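Local coordinates for RNA pseudouridylate synthase domain-containing protein 1 (PDB 5VBB), which probably acts as an RNA-binding pseudouridine synthase of the RluA family, converting uridine in RNA to pseudouridine, at residues T146-L151 and S162-K167. Sequence-based numbering, arbitrary orientation.
Sequences TDLVVL and SKVLLK
Leu151 leans over the neighbouring strand: its CB lies 3.3 Å from Lys163 O, and CD1 reaches along the backbone to within 3.7 Å of Val164 C. With CG turned anti to its own carbonyl carbon (chi1 -59°), the isobutyl group comes over the peptide joining Val164 to Leu165, while the Leu151 amide donates a somewhat bent bond (153° at the hydrogen) to Lys163 O. Cut back to an alanine, the position would probably leave that peptide and the CB of Leu165 less covered and lose the contacts of Leu151 with Leu247 and Leu250 of helix 247-256. Leu165 shares Leu250, and its backbone pairs with that of Val149 through two nearly straight bonds, Leu165 N to Val149 O and Val149 N to Leu165 O, each 2.9 Å long. These strands form the antiparallel beta hairpin 146-156/159-168 within the large sheet of the pseudouridine synthase domain. Further along, Lys167 forms another hydrogen-bonded pair with Asp147, whose N lies above the plane of the Lys167 carbonyl. The extended Lys167 chain ends with NZ 5.9 Å from Asp147 OD2, too far for a salt bridge, and the carboxylate pairs with Arg111 instead. On the opposite face, Leu166 CD2 packs 3.7 Å from Leu148 CG, the two side chains side by side, and Leu166 also meets Leu176 and Cys180 of helix 175-182.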
# COMPACT_ATOMS: atom_id res chain seq x y z
N THR A 146 -0.83 10.25 -7.46
CA THR A 146 -0.07 9.02 -7.33
C THR A 146 1.02 8.99 -8.37
O THR A 146 0.74 9.10 -9.58
CB THR A 146 -0.91 7.73 -7.49
OG1 THR A 146 -1.94 7.69 -6.53
CG2 THR A 146 -0.07 6.47 -7.30
N ASP A 147 2.24 8.87 -7.92
CA ASP A 147 3.40 8.71 -8.78
C ASP A 147 3.67 7.22 -8.95
O ASP A 147 3.88 6.51 -7.97
CB ASP A 147 4.57 9.43 -8.15
CG ASP A 147 5.86 9.38 -8.92
OD1 ASP A 147 5.82 9.35 -10.16
OD2 ASP A 147 6.93 9.48 -8.27
N LEU A 148 3.67 6.74 -10.17
CA LEU A 148 3.85 5.31 -10.48
C LEU A 148 5.15 5.15 -11.27
O LEU A 148 5.28 5.75 -12.34
CB LEU A 148 2.66 4.83 -11.33
CG LEU A 148 2.58 3.36 -11.76
CD1 LEU A 148 1.16 2.95 -12.04
CD2 LEU A 148 3.40 3.06 -13.06
N VAL A 149 6.03 4.28 -10.82
CA VAL A 149 7.29 3.94 -11.49
C VAL A 149 7.25 2.42 -11.84
O VAL A 149 7.11 1.57 -10.94
CB VAL A 149 8.51 4.30 -10.59
CG1 VAL A 149 9.83 3.91 -11.25
CG2 VAL A 149 8.52 5.79 -10.24
N VAL A 150 7.45 2.10 -13.10
CA VAL A 150 7.43 0.71 -13.54
C VAL A 150 8.78 0.07 -13.22
O VAL A 150 9.80 0.57 -13.67
CB VAL A 150 7.06 0.57 -15.03
CG1 VAL A 150 7.02 -0.88 -15.44
CG2 VAL A 150 5.72 1.22 -15.34
N LEU A 151 8.78 -1.04 -12.45
CA LEU A 151 10.01 -1.73 -12.07
C LEU A 151 10.33 -2.84 -13.04
O LEU A 151 11.47 -2.98 -13.48
CB LEU A 151 9.87 -2.29 -10.66
CG LEU A 151 9.59 -1.30 -9.58
CD1 LEU A 151 9.23 -2.03 -8.29
CD2 LEU A 151 10.74 -0.28 -9.44
N SER A 162 2.64 -5.86 -14.58
CA SER A 162 3.76 -4.95 -14.27
C SER A 162 4.00 -4.88 -12.79
O SER A 162 3.09 -4.60 -12.02
CB SER A 162 3.47 -3.54 -14.77
OG SER A 162 3.30 -3.53 -16.18
N LYS A 163 5.26 -5.03 -12.37
CA LYS A 163 5.62 -4.78 -11.00
C LYS A 163 5.95 -3.28 -10.90
O LYS A 163 6.75 -2.78 -11.70
CB LYS A 163 6.82 -5.61 -10.58
CG LYS A 163 7.13 -5.41 -9.10
CD LYS A 163 8.17 -6.41 -8.66
CE LYS A 163 8.60 -6.12 -7.26
NZ LYS A 163 9.69 -7.04 -6.83
N VAL A 164 5.31 -2.56 -9.95
CA VAL A 164 5.47 -1.12 -9.85
C VAL A 164 5.76 -0.66 -8.45
O VAL A 164 5.39 -1.33 -7.48
CB VAL A 164 4.23 -0.36 -10.38
CG1 VAL A 164 3.87 -0.78 -11.80
CG2 VAL A 164 3.02 -0.55 -9.45
N LEU A 165 6.33 0.55 -8.36
CA LEU A 165 6.51 1.29 -7.11
C LEU A 165 5.48 2.44 -7.20
O LEU A 165 5.43 3.14 -8.22
CB LEU A 165 7.93 1.84 -7.01
CG LEU A 165 8.30 2.68 -5.75
CD1 LEU A 165 8.22 1.86 -4.51
CD2 LEU A 165 9.68 3.20 -5.86
N LEU A 166 4.68 2.63 -6.14
CA LEU A 166 3.67 3.68 -6.09
C LEU A 166 3.94 4.60 -4.96
O LEU A 166 4.08 4.14 -3.83
CB LEU A 166 2.28 3.08 -5.91
CG LEU A 166 1.84 2.13 -7.04
CD1 LEU A 166 0.76 1.24 -6.59
CD2 LEU A 166 1.45 2.89 -8.27
N LYS A 167 4.02 5.91 -5.22
CA LYS A 167 4.23 6.89 -4.16
C LYS A 167 3.04 7.84 -4.18
O LYS A 167 2.94 8.70 -5.06
CB LYS A 167 5.53 7.62 -4.38
CG LYS A 167 5.93 8.52 -3.20
CD LYS A 167 7.09 9.38 -3.55
CE LYS A 167 7.36 10.40 -2.49
NZ LYS A 167 8.49 11.28 -2.87